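PDB 6D1P: glycosyl hydrolases family 2, sugar binding domain protein from Bacteroides uniformis str. 3978 T3 ii, which probably hydrolyses beta-glucuronides as a gut bacterial beta-glucuronidase of glycosyl hydrolase family 2. Local coordinates for residues A464-E469 and H510-G515; F360-H365 and L425-D430; E47-I52 and Y121-R126; R39-S44 and A165-N170; V525-E528 and G533-N536. All coordinates share one frame; numbering follows the deposited sequence.

How the contacts relate
Contacts 1 and 2 lie buried in the barrel and share one polar cluster: strands 420-432 and 462-466 are neighbours in its sheet, and R466 of contact 1 bridges to E428 of contact 2. Contacts 3 and 4 belong to the sugar-binding domain, where strands 117-122 and 162-169 pair and both contacts reach the second subunit; their centres are about 12 Å apart. Yet contact 3 is largely apolar, a methionine against a tyrosine, whereas contact 4 is an ion pair at the surface. Contact 5, also at the surface, joins two irregular pieces of a barrel-domain loop, its centre about 30 Å from that of contact 1, and combines side-chain-to-backbone and backbone bonds with one salt bridge.

Contact 1 of 5, residues A464-E469 and H510-G515; sequences AIRRCE and HAEWGG
R466 reaches from the end of strand 462-466 to A511 and E512, and three kinds of interaction hold the two parts together. The hydrogen bonds come first. R466 NE donates to A511 O over 2.9 Å with an N-H...O angle of 147°; the oxygen sits at the guanidinium edge, while the donor stands above the carbonyl plane. A water accepts from R466 NH2 at 3.1 Å and lies 2.8 Å from A511 O, to which it can donate.

Electrostatic stacking is the second kind. The E512 carboxylate lies nearly parallel over one guanidinium face, displaced toward its rim, the two planes only 11° apart. R466 NH1 and E512 OE2 are 3.5 Å apart, a salt bridge of charges alone, because the oxygen is far out of the guanidinium plane and no N-H points at it. Each group has a stronger ionic partner beyond this pair: E428 for R466 NH1, and R362 for E512 OE2. Apolar contact is slight, A511 CB resting 4.0 Å from R466 CD. The arginine spans the distance because CG stands opposite the backbone N (chi1 -174°) and the chain stays extended as far as NE.

E512 OE1 is hydrogen-bonded to bound glycerol, which, though probably from the crystallisation liquor, suggests that the carboxylate faces a pocket. Side chains converging from strand ends on such a pocket are characteristic of a TIM-barrel active site, and a glutamate in or just after a late barrel strand is consistent with the catalytic centre of a family 2 glycosidase.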
# COMPACT_ATOMS: atom_id res chain seq x y z
N ALA A 464 36.32 13.87 -2.00
CA ALA A 464 36.23 13.44 -0.61
C ALA A 464 35.46 12.12 -0.54
O ALA A 464 34.73 11.77 -1.47
CB ALA A 464 35.55 14.52 0.26
N ILE A 465 35.63 11.39 0.57
CA ILE A 465 34.68 10.37 1.01
C ILE A 465 34.61 10.42 2.53
O ILE A 465 35.40 11.11 3.19
CB ILE A 465 35.04 8.94 0.57
CG1 ILE A 465 36.39 8.52 1.16
CG2 ILE A 465 34.96 8.79 -0.95
CD1 ILE A 465 36.84 7.10 0.80
N ARG A 466 33.67 9.67 3.09
CA ARG A 466 33.47 9.58 4.53
C ARG A 466 33.44 8.12 4.97
O ARG A 466 32.71 7.31 4.40
CB ARG A 466 32.16 10.27 4.98
CG ARG A 466 32.04 10.30 6.51
CD ARG A 466 30.74 10.84 7.08
NE ARG A 466 30.69 10.49 8.49
CZ ARG A 466 30.18 9.36 8.96
NH1 ARG A 466 29.63 8.50 8.11
NH2 ARG A 466 30.20 9.09 10.26
N ARG A 467 34.25 7.80 5.99
CA ARG A 467 34.23 6.51 6.69
C ARG A 467 34.44 5.34 5.72
O ARG A 467 33.51 4.60 5.39
CB ARG A 467 32.93 6.31 7.47
CG ARG A 467 33.11 5.42 8.67
CD ARG A 467 31.80 4.92 9.21
NE ARG A 467 31.45 3.63 8.60
CZ ARG A 467 30.54 2.80 9.10
NH1 ARG A 467 29.91 3.14 10.22
NH2 ARG A 467 30.27 1.63 8.51
N CYS A 468 35.69 5.19 5.29
CA CYS A 468 36.11 3.97 4.60
C CYS A 468 37.63 3.92 4.74
O CYS A 468 38.36 4.39 3.86
CB CYS A 468 35.69 3.93 3.14
SG CYS A 468 36.08 2.30 2.39
N GLU A 469 38.10 3.37 5.86
CA GLU A 469 39.51 3.51 6.21
C GLU A 469 40.41 2.88 5.15
O GLU A 469 41.48 3.42 4.85
CB GLU A 469 39.79 2.91 7.58
CG GLU A 469 39.16 3.69 8.73
CD GLU A 469 39.59 5.18 8.79
OE1 GLU A 469 38.68 6.05 8.83
OE2 GLU A 469 40.81 5.47 8.84
N HIS A 510 36.15 16.92 9.27
CA HIS A 510 35.27 16.13 10.13
C HIS A 510 33.83 16.25 9.62
O HIS A 510 33.13 17.22 9.90
CB HIS A 510 35.39 16.55 11.59
CG HIS A 510 34.57 15.71 12.51
ND1 HIS A 510 34.77 15.69 13.87
CD2 HIS A 510 33.54 14.87 12.27
CE1 HIS A 510 33.90 14.87 14.43
NE2 HIS A 510 33.13 14.37 13.48
N ALA A 511 33.37 15.24 8.89
CA ALA A 511 31.99 15.17 8.43
C ALA A 511 31.21 14.26 9.37
O ALA A 511 31.55 13.08 9.53
CB ALA A 511 31.90 14.64 7.00
N GLU A 512 30.18 14.84 10.01
CA GLU A 512 29.16 14.20 10.85
C GLU A 512 29.62 14.14 12.30
O GLU A 512 30.65 13.54 12.61
CB GLU A 512 28.78 12.79 10.34
CG GLU A 512 28.20 12.77 8.94
CD GLU A 512 27.51 11.44 8.58
OE1 GLU A 512 27.05 10.73 9.50
OE2 GLU A 512 27.45 11.11 7.37
N TRP A 513 28.84 14.77 13.18
CA TRP A 513 28.93 14.68 14.63
C TRP A 513 27.71 15.38 15.20
O TRP A 513 27.04 16.15 14.51
CB TRP A 513 30.20 15.33 15.17
CG TRP A 513 30.31 16.79 14.88
CD1 TRP A 513 30.81 17.36 13.74
CD2 TRP A 513 29.90 17.87 15.73
NE1 TRP A 513 30.74 18.73 13.83
CE2 TRP A 513 30.20 19.07 15.05
CE3 TRP A 513 29.33 17.94 17.00
CZ2 TRP A 513 29.95 20.32 15.60
CZ3 TRP A 513 29.07 19.18 17.54
CH2 TRP A 513 29.38 20.36 16.85
N GLY A 514 27.44 15.12 16.47
CA GLY A 514 26.29 15.68 17.14
C GLY A 514 25.54 14.60 17.90
O GLY A 514 26.17 13.81 18.62
N GLY A 515 24.23 14.52 17.71
CA GLY A 515 23.44 13.48 18.35
C GLY A 515 21.97 13.84 18.38
O GLY A 515 21.57 14.96 18.04
O HOH W 1 31.99 11.20 11.59

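Contact 2 of 5, residues F360-H365 and L425-D430; sequences FIRLGH and LGNEND. With GOL (glycerol), chain F.
N427, at a corner in strand 420-432, projects between R362 and H365, and each atom of its side chain meets one of them or the bound glycerol. CB packs 3.8 Å from H365 ND1 and lies at the edge of the R362 guanidinium. With chi1 at 179°, CG points opposite the backbone N and brings the amide over the imidazole, CG lying 3.4 Å from H365 CE1. The amide and ring planes are 17° apart, an offset stack in which ND2 sits over the rim of one ring face. The tip divides its work. OD1 accepts a weak hydrogen bond from R362 NH2 at 3.0 Å, the guanidinium turned 54° from the amide, while ND2 donates to glycerol O3 at 2.8 Å.

H365 NE2 is hydrogen-bonded to O2 of the same glycerol near the ring plane, either being able to donate, and its ND1 is bonded to E386. That glutamate also takes R362 NE, the arginine's stronger partner. Were H365 an alanine, the N427 amide is likely to lose the cover of one face, and glycerol O2 and the E386 carboxylate this partner.

With arginine beside OD1 and a hydroxyl beyond ND2, the amide is oriented to present its N-H to the pocket. This chemistry is consistent with a polar pocket suited to hydroxyl groups; the glycerol, probably from the crystallisation liquor, may mark part of the sugar site.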
# COMPACT_ATOMS: atom_id res chain seq x y z
N PHE A 360 28.90 26.39 5.53
CA PHE A 360 29.32 25.18 4.87
C PHE A 360 28.22 24.14 5.02
O PHE A 360 27.60 24.04 6.08
CB PHE A 360 30.64 24.69 5.49
CG PHE A 360 31.28 23.54 4.76
CD1 PHE A 360 31.26 23.46 3.38
CD2 PHE A 360 31.94 22.54 5.47
CE1 PHE A 360 31.87 22.41 2.71
CE2 PHE A 360 32.56 21.49 4.81
CZ PHE A 360 32.52 21.41 3.43
N ILE A 361 27.97 23.37 3.96
CA ILE A 361 26.94 22.35 4.05
C ILE A 361 27.31 21.17 3.15
O ILE A 361 27.79 21.36 2.03
CB ILE A 361 25.55 22.93 3.70
CG1 ILE A 361 24.45 21.88 3.93
CG2 ILE A 361 25.54 23.50 2.28
CD1 ILE A 361 23.04 22.47 3.87
N ARG A 362 27.10 19.97 3.68
CA ARG A 362 27.13 18.74 2.90
C ARG A 362 25.69 18.32 2.61
O ARG A 362 24.89 18.17 3.54
CB ARG A 362 27.89 17.64 3.66
CG ARG A 362 27.93 16.26 2.98
CD ARG A 362 28.93 15.37 3.72
NE ARG A 362 28.85 13.94 3.40
CZ ARG A 362 28.57 12.98 4.28
NH1 ARG A 362 28.29 13.29 5.55
NH2 ARG A 362 28.57 11.72 3.89
N LEU A 363 25.38 18.12 1.33
CA LEU A 363 23.99 17.99 0.87
C LEU A 363 23.50 16.54 0.94
O LEU A 363 23.11 15.94 -0.06
CB LEU A 363 23.87 18.54 -0.55
CG LEU A 363 24.25 20.02 -0.72
CD1 LEU A 363 24.12 20.44 -2.18
CD2 LEU A 363 23.40 20.91 0.18
N GLY A 364 23.48 16.00 2.16
CA GLY A 364 23.06 14.63 2.32
C GLY A 364 23.99 13.71 1.55
O GLY A 364 25.19 13.99 1.37
N HIS A 365 23.43 12.61 1.04
CA HIS A 365 24.21 11.58 0.38
C HIS A 365 23.90 11.49 -1.10
O HIS A 365 23.99 10.41 -1.70
CB HIS A 365 24.00 10.23 1.07
CG HIS A 365 24.36 10.24 2.52
ND1 HIS A 365 25.58 10.72 2.98
CD2 HIS A 365 23.67 9.85 3.62
CE1 HIS A 365 25.62 10.59 4.30
NE2 HIS A 365 24.48 10.07 4.71
N LEU A 425 32.64 10.94 -3.19
CA LEU A 425 32.52 9.72 -4.00
C LEU A 425 31.72 8.61 -3.33
O LEU A 425 31.30 7.68 -4.01
CB LEU A 425 33.90 9.18 -4.37
CG LEU A 425 34.87 10.23 -4.93
CD1 LEU A 425 36.27 9.64 -5.08
CD2 LEU A 425 34.38 10.81 -6.26
N GLY A 426 31.48 8.70 -2.03
CA GLY A 426 30.68 7.68 -1.37
C GLY A 426 30.69 7.90 0.12
O GLY A 426 31.48 8.69 0.65
N ASN A 427 29.80 7.18 0.80
CA ASN A 427 29.61 7.31 2.23
C ASN A 427 29.52 5.94 2.88
O ASN A 427 28.73 5.10 2.44
CB ASN A 427 28.36 8.14 2.54
CG ASN A 427 28.11 8.28 4.01
OD1 ASN A 427 28.91 8.90 4.73
ND2 ASN A 427 27.01 7.71 4.47
N GLU A 428 30.33 5.72 3.92
CA GLU A 428 30.35 4.46 4.66
C GLU A 428 30.40 3.26 3.72
O GLU A 428 29.61 2.32 3.82
CB GLU A 428 29.17 4.40 5.63
CG GLU A 428 29.24 5.55 6.65
CD GLU A 428 28.19 5.50 7.75
OE1 GLU A 428 27.22 4.69 7.66
OE2 GLU A 428 28.33 6.29 8.72
N ASN A 429 31.33 3.31 2.77
CA ASN A 429 31.46 2.15 1.90
C ASN A 429 32.12 0.96 2.59
O ASN A 429 32.30 -0.08 1.96
CB ASN A 429 32.22 2.53 0.63
CG ASN A 429 31.51 3.61 -0.15
OD1 ASN A 429 31.95 4.76 -0.17
ND2 ASN A 429 30.39 3.25 -0.79
N ASP A 430 32.49 1.08 3.85
CA ASP A 430 32.94 -0.06 4.62
C ASP A 430 31.79 -0.83 5.27
O ASP A 430 32.05 -1.77 6.03
CB ASP A 430 33.91 0.40 5.70
CG ASP A 430 33.28 1.40 6.66
OD1 ASP A 430 32.07 1.73 6.47
OD2 ASP A 430 33.98 1.85 7.60
C1 GOL F . 23.62 9.01 9.21
O1 GOL F . 24.51 10.08 9.52
C2 GOL F . 24.15 8.28 7.97
O2 GOL F . 23.69 8.83 6.78
C3 GOL F . 25.68 8.28 8.10
O3 GOL F . 26.21 8.84 6.94

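Contact 3 of 5, residues E47-I52 and Y121-R126; sequences EVMRPI and YVYTTR
A Met-aromatic contact, M49 against Y123, joins the last turn of helix 45-49 to the tip of the hairpin formed by strands 117-122 and 125-131 in the sugar-binding domain. The hairpin turns tightly through a type II' turn from V122 to T125, closed by two backbone hydrogen bonds between those residues. M49 bends at chi2 (-66°), which lays its sulfur and methyl alongside the Y123 backbone: CE is 3.2 Å from Y123 O. The sulfur is 5.2 Å from the centre of the Y123 ring and 67° off its normal, so it approaches obliquely. Nearer the helix, M49 CB lies 3.9 Å from Y123 CE2. Y123 starts out away from the helix, yet its ring atoms CD2 and CE2 still reach the methionine.

T124 packs against the ring from within the turn, its CG2 sitting over the centre of one face, 3.5 Å above the plane. The same methyl comes within 4.3 Å of M49 CG, so it links the methionine chain and the tyrosine ring.

Around them, M49 also rests on P163 and A165 of strand 162-169, while the Y123 ring meets F148 of helix 142-149 and W46 of helix 45-49. T124 packs on Q436 of the second subunit, placing the hairpin tip beside the dimer interface.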
# COMPACT_ATOMS: atom_id res chain seq x y z
N GLU A 47 -3.85 0.73 -20.87
CA GLU A 47 -4.78 0.86 -19.75
C GLU A 47 -4.69 2.24 -19.10
O GLU A 47 -5.68 2.74 -18.54
CB GLU A 47 -4.53 -0.24 -18.73
CG GLU A 47 -5.75 -0.55 -17.88
CD GLU A 47 -5.46 -1.47 -16.71
OE1 GLU A 47 -4.50 -1.20 -15.95
OE2 GLU A 47 -6.21 -2.48 -16.56
N VAL A 48 -3.52 2.88 -19.16
CA VAL A 48 -3.38 4.23 -18.62
C VAL A 48 -4.05 5.23 -19.55
O VAL A 48 -4.62 6.23 -19.09
CB VAL A 48 -1.89 4.56 -18.41
CG1 VAL A 48 -1.67 6.05 -18.04
CG2 VAL A 48 -1.29 3.64 -17.37
N MET A 49 -3.98 4.98 -20.85
CA MET A 49 -4.40 5.93 -21.86
C MET A 49 -5.83 5.72 -22.33
O MET A 49 -6.40 6.63 -22.94
CB MET A 49 -3.44 5.83 -23.06
CG MET A 49 -2.03 6.36 -22.77
SD MET A 49 -2.16 8.12 -22.48
CE MET A 49 -0.50 8.57 -21.96
N ARG A 50 -6.43 4.57 -22.05
CA ARG A 50 -7.70 4.21 -22.67
C ARG A 50 -8.82 5.15 -22.20
O ARG A 50 -8.74 5.75 -21.13
CB ARG A 50 -8.05 2.76 -22.36
CG ARG A 50 -8.58 2.50 -20.96
CD ARG A 50 -8.97 1.04 -20.85
NE ARG A 50 -9.02 0.57 -19.47
CZ ARG A 50 -9.19 -0.70 -19.15
NH1 ARG A 50 -9.32 -1.61 -20.11
NH2 ARG A 50 -9.22 -1.08 -17.88
N PRO A 51 -9.89 5.29 -22.99
CA PRO A 51 -10.96 6.23 -22.66
C PRO A 51 -12.03 5.61 -21.77
O PRO A 51 -12.16 4.39 -21.65
CB PRO A 51 -11.54 6.58 -24.03
CG PRO A 51 -11.36 5.31 -24.81
CD PRO A 51 -10.11 4.65 -24.30
N ILE A 52 -12.80 6.48 -21.13
CA ILE A 52 -13.90 6.07 -20.26
C ILE A 52 -15.15 5.91 -21.12
O ILE A 52 -15.59 6.86 -21.76
CB ILE A 52 -14.14 7.11 -19.15
CG1 ILE A 52 -12.81 7.49 -18.47
CG2 ILE A 52 -15.15 6.60 -18.15
CD1 ILE A 52 -12.21 6.40 -17.61
N TYR A 121 6.13 8.54 -21.21
CA TYR A 121 5.31 8.14 -22.34
C TYR A 121 4.57 9.33 -22.92
O TYR A 121 3.99 10.12 -22.17
CB TYR A 121 4.30 7.07 -21.93
CG TYR A 121 4.89 5.77 -21.45
CD1 TYR A 121 5.39 5.64 -20.16
CD2 TYR A 121 4.90 4.66 -22.28
CE1 TYR A 121 5.92 4.43 -19.72
CE2 TYR A 121 5.42 3.45 -21.85
CZ TYR A 121 5.93 3.33 -20.58
OH TYR A 121 6.45 2.12 -20.18
N VAL A 122 4.61 9.46 -24.24
CA VAL A 122 3.65 10.26 -25.00
C VAL A 122 2.61 9.29 -25.55
O VAL A 122 2.96 8.37 -26.32
CB VAL A 122 4.34 11.03 -26.14
CG1 VAL A 122 3.29 11.60 -27.11
CG2 VAL A 122 5.26 12.12 -25.61
N TYR A 123 1.35 9.48 -25.18
CA TYR A 123 0.32 8.49 -25.49
C TYR A 123 0.84 7.08 -25.20
O TYR A 123 1.22 6.80 -24.07
CB TYR A 123 -0.14 8.65 -26.95
CG TYR A 123 -1.41 7.89 -27.27
CD1 TYR A 123 -1.48 7.09 -28.41
CD2 TYR A 123 -2.52 7.94 -26.43
CE1 TYR A 123 -2.63 6.37 -28.71
CE2 TYR A 123 -3.67 7.23 -26.72
CZ TYR A 123 -3.72 6.45 -27.87
OH TYR A 123 -4.86 5.73 -28.18
N THR A 124 0.90 6.19 -26.20
CA THR A 124 1.28 4.81 -25.94
C THR A 124 2.72 4.51 -26.30
O THR A 124 3.08 3.33 -26.43
CB THR A 124 0.36 3.85 -26.70
OG1 THR A 124 0.59 4.01 -28.11
CG2 THR A 124 -1.08 4.13 -26.37
N THR A 125 3.54 5.53 -26.47
CA THR A 125 4.91 5.37 -26.93
C THR A 125 5.86 5.78 -25.81
O THR A 125 5.78 6.91 -25.31
CB THR A 125 5.14 6.24 -28.17
OG1 THR A 125 4.16 5.92 -29.16
CG2 THR A 125 6.53 5.99 -28.74
N ARG A 126 6.76 4.88 -25.43
CA ARG A 126 7.75 5.23 -24.43
C ARG A 126 8.83 6.10 -25.05
O ARG A 126 9.32 5.81 -26.15
CB ARG A 126 8.37 3.98 -23.81
CG ARG A 126 9.55 4.29 -22.92
CD ARG A 126 9.52 3.56 -21.59
NE ARG A 126 9.67 2.13 -21.73
CZ ARG A 126 10.81 1.52 -22.03
NH1 ARG A 126 10.84 0.20 -22.14
NH2 ARG A 126 11.92 2.24 -22.22

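Contact 4 of 5, residues R39-S44 and A165-N170; sequences RQDMGS and AIRCDN. With NA (sodium ion), chain L.
D41 and R167 bring their segments together with CA atoms 8.0 Å apart, too far for backbone pairing between the irregular chain 39-44 and strand 162-169, so side chains alone make the join. R167 is extended as far as NE, CG opposite the backbone N (chi1 -178°), and turns one guanidinium edge to the aspartate. NE donates to D41 OD1 over 2.8 Å at 160°, while NH2 gives a weak, longer bond of 3.2 Å to D41 OD2. The salt bridge is thus two-pronged but twisted: the planes are 66° apart, and NE meets OD1 from above the carboxylate plane although the oxygen lies near the guanidinium plane. W91 of the neighbouring strand 89-96 gives OD1 a second donor through NE1 and touches the arginine side chain.

Farther along, S44 is the N-cap of helix 45-49, its OG accepting from E47 N. The same oxygen binds a sodium ion at 2.7 Å, beside a water whose distance to the sodium is 2.5 Å; D434 of the second subunit contributes its backbone oxygen.

This salt bridge ties the link between strand 35-38 and helix 45-49 to strand 162-169 of the six-stranded sheet, an arrangement belonging to the beta-sandwich sugar-binding domain of family 2 enzymes, here ending at a sodium site in the dimer interface.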
# COMPACT_ATOMS: atom_id res chain seq x y z
N ARG A 39 -0.92 5.01 -6.90
CA ARG A 39 0.24 4.37 -6.28
C ARG A 39 0.25 2.85 -6.50
O ARG A 39 0.19 2.03 -5.58
CB ARG A 39 0.31 4.71 -4.80
CG ARG A 39 1.65 4.35 -4.21
CD ARG A 39 1.82 4.91 -2.85
NE ARG A 39 1.27 4.03 -1.82
CZ ARG A 39 1.48 4.22 -0.52
NH1 ARG A 39 2.25 5.25 -0.11
NH2 ARG A 39 0.95 3.38 0.37
N GLN A 40 0.36 2.47 -7.77
CA GLN A 40 0.44 1.08 -8.18
C GLN A 40 0.78 1.05 -9.66
O GLN A 40 0.73 2.07 -10.35
CB GLN A 40 -0.85 0.32 -7.92
CG GLN A 40 -2.05 0.83 -8.72
CD GLN A 40 -3.28 -0.05 -8.49
OE1 GLN A 40 -4.01 0.13 -7.52
NE2 GLN A 40 -3.48 -1.01 -9.37
N ASP A 41 1.19 -0.12 -10.12
CA ASP A 41 1.43 -0.30 -11.54
C ASP A 41 0.09 -0.45 -12.23
O ASP A 41 -0.90 -0.86 -11.62
CB ASP A 41 2.29 -1.54 -11.78
CG ASP A 41 3.21 -1.40 -13.00
OD1 ASP A 41 3.32 -0.30 -13.60
OD2 ASP A 41 3.83 -2.41 -13.38
N MET A 42 0.06 -0.11 -13.51
CA MET A 42 -1.12 -0.38 -14.30
C MET A 42 -0.83 -1.53 -15.26
O MET A 42 0.31 -1.95 -15.42
CB MET A 42 -1.57 0.89 -15.02
CG MET A 42 -1.94 1.97 -14.02
SD MET A 42 -3.44 1.53 -13.09
CE MET A 42 -4.69 1.79 -14.37
N GLY A 43 -1.90 -2.05 -15.88
CA GLY A 43 -1.77 -3.28 -16.64
C GLY A 43 -1.06 -3.14 -17.96
O GLY A 43 -0.63 -4.15 -18.53
N SER A 44 -0.95 -1.92 -18.48
CA SER A 44 -0.25 -1.60 -19.72
C SER A 44 -0.38 -0.10 -19.91
O SER A 44 -1.20 0.54 -19.26
CB SER A 44 -0.84 -2.33 -20.93
OG SER A 44 -2.17 -1.89 -21.17
N ALA A 165 2.15 10.41 -19.78
CA ALA A 165 2.14 9.56 -18.61
C ALA A 165 3.58 9.28 -18.20
O ALA A 165 4.46 9.15 -19.06
CB ALA A 165 1.39 8.25 -18.83
N ILE A 166 3.80 9.21 -16.89
CA ILE A 166 5.13 8.98 -16.34
C ILE A 166 5.01 7.93 -15.25
O ILE A 166 4.24 8.10 -14.30
CB ILE A 166 5.74 10.26 -15.77
CG1 ILE A 166 5.77 11.33 -16.85
CG2 ILE A 166 7.15 9.97 -15.27
CD1 ILE A 166 6.08 12.69 -16.34
N ARG A 167 5.79 6.86 -15.38
CA ARG A 167 5.85 5.79 -14.39
C ARG A 167 7.10 6.00 -13.54
O ARG A 167 8.21 6.07 -14.08
CB ARG A 167 5.87 4.42 -15.08
CG ARG A 167 5.89 3.21 -14.14
CD ARG A 167 6.06 1.90 -14.96
NE ARG A 167 5.91 0.67 -14.17
CZ ARG A 167 6.90 0.11 -13.47
NH1 ARG A 167 8.10 0.68 -13.42
NH2 ARG A 167 6.68 -1.01 -12.80
N CYS A 168 6.92 6.13 -12.23
CA CYS A 168 8.03 6.20 -11.29
C CYS A 168 8.03 4.97 -10.40
O CYS A 168 6.97 4.45 -10.04
CB CYS A 168 7.97 7.45 -10.40
SG CYS A 168 8.35 8.95 -11.28
N ASP A 169 9.21 4.50 -10.04
CA ASP A 169 9.32 3.31 -9.22
C ASP A 169 10.45 3.48 -8.22
O ASP A 169 11.56 3.89 -8.59
CB ASP A 169 9.55 2.07 -10.11
CG ASP A 169 9.82 0.83 -9.30
OD1 ASP A 169 8.87 0.08 -9.02
OD2 ASP A 169 11.00 0.61 -8.91
N ASN A 170 10.16 3.18 -6.95
CA ASN A 170 11.17 3.10 -5.90
C ASN A 170 11.11 1.74 -5.21
O ASN A 170 11.21 1.63 -3.99
CB ASN A 170 11.02 4.26 -4.89
CG ASN A 170 9.78 4.10 -3.99
OD1 ASN A 170 8.79 3.43 -4.35
ND2 ASN A 170 9.83 4.70 -2.81
NA NA L . -3.14 -3.71 -22.88
O HOH W 2 -1.68 -3.46 -24.83

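Contact 5 of 5, residues V525-E528 and G533-N536; sequences VNKE and GIDN
An irregular surface loop of the barrel domain, running between strand 510-511 and helix 542-545, doubles back on itself here, so that N526 faces N536 and K527 faces D535, the CA atoms of the latter pair 4.4 Å apart. Residues 529-531 between the two segments are not modelled, consistent with a mobile tip.

N536 grips the backbone of N526 at two points. Its side-chain OD1 accepts from N526 N over 2.8 Å at 140°, the donor standing above the amide plane, and its own N donates to N526 O over 3.0 Å, approaching the carbonyl almost end-on. The first bond depends on chi1 at 58°, which folds CG between the backbone N and carbonyl carbon and turns OD1 back to the opposing chain. N536 ND2 meanwhile donates to E524 O, fixing the amide at both ends. Shortening N536 to an alanine is likely to leave N526 N and E524 O without these mates and free this end of the loop to shift.

Charge is added at the next pair. K527, bent at chi2, runs beside D535, and NZ makes a salt bridge to D535 OD1 at 3.0 Å, using its anti lone pair. D535 OD2 turns instead to F537 N, the aspartate's stronger partner. V525 CG2 lies 3.7 Å from D535 OD1.

Toward the unmodelled tip, a water donates to K527 O at 2.8 Å and to G533 O at 3.2 Å. The chemistry implies that this loop takes its shape from side-chain oxygens of N536 and D535 accepting from backbone N-H groups, together with one backbone bond, supplemented by one salt bridge at the surface rather than by regular strand bonding.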
# COMPACT_ATOMS: atom_id res chain seq x y z
N VAL A 525 20.38 19.20 35.69
CA VAL A 525 21.75 18.79 35.98
C VAL A 525 21.83 18.27 37.42
O VAL A 525 21.11 18.75 38.31
CB VAL A 525 22.74 19.94 35.75
CG1 VAL A 525 22.43 21.12 36.66
CG2 VAL A 525 24.17 19.46 35.96
N ASN A 526 22.70 17.29 37.63
CA ASN A 526 22.83 16.60 38.92
C ASN A 526 24.28 16.19 39.11
O ASN A 526 24.84 15.48 38.26
CB ASN A 526 21.90 15.38 38.94
CG ASN A 526 21.92 14.67 40.27
OD1 ASN A 526 22.44 15.19 41.26
ND2 ASN A 526 21.33 13.48 40.31
N LYS A 527 24.92 16.64 40.20
CA LYS A 527 26.38 16.53 40.33
C LYS A 527 26.84 15.27 41.05
O LYS A 527 28.04 14.99 41.06
CB LYS A 527 26.96 17.76 41.04
CG LYS A 527 26.76 19.11 40.32
CD LYS A 527 27.86 19.39 39.29
CE LYS A 527 27.34 20.26 38.12
NZ LYS A 527 28.28 20.36 36.95
N GLU A 528 25.93 14.49 41.63
CA GLU A 528 26.31 13.25 42.31
C GLU A 528 26.92 12.23 41.35
O GLU A 528 26.58 11.05 41.39
CB GLU A 528 25.10 12.63 42.99
CG GLU A 528 24.46 13.53 44.05
CD GLU A 528 22.95 13.58 43.92
OE1 GLU A 528 22.38 14.68 44.13
OE2 GLU A 528 22.34 12.53 43.59
N GLY A 533 31.64 10.60 37.22
CA GLY A 533 31.75 11.63 36.20
C GLY A 533 31.52 12.99 36.82
O GLY A 533 31.16 13.12 37.98
N ILE A 534 31.74 14.02 36.00
CA ILE A 534 31.52 15.39 36.45
C ILE A 534 30.07 15.59 36.90
O ILE A 534 29.80 16.03 38.02
CB ILE A 534 31.92 16.39 35.36
CG1 ILE A 534 33.41 16.24 35.04
CG2 ILE A 534 31.59 17.83 35.80
CD1 ILE A 534 34.00 17.37 34.21
N ASP A 535 29.12 15.28 36.02
CA ASP A 535 27.70 15.30 36.36
C ASP A 535 26.98 14.26 35.50
O ASP A 535 27.61 13.52 34.74
CB ASP A 535 27.10 16.70 36.20
CG ASP A 535 27.31 17.28 34.82
OD1 ASP A 535 27.49 18.51 34.70
OD2 ASP A 535 27.30 16.52 33.84
N ASN A 536 25.65 14.21 35.62
CA ASN A 536 24.85 13.21 34.91
C ASN A 536 24.90 13.38 33.40
O ASN A 536 24.45 12.48 32.68
CB ASN A 536 23.38 13.27 35.38
CG ASN A 536 22.74 14.64 35.18
OD1 ASN A 536 23.37 15.67 35.41
ND2 ASN A 536 21.49 14.66 34.76
O HOH W 3 29.86 12.84 40.89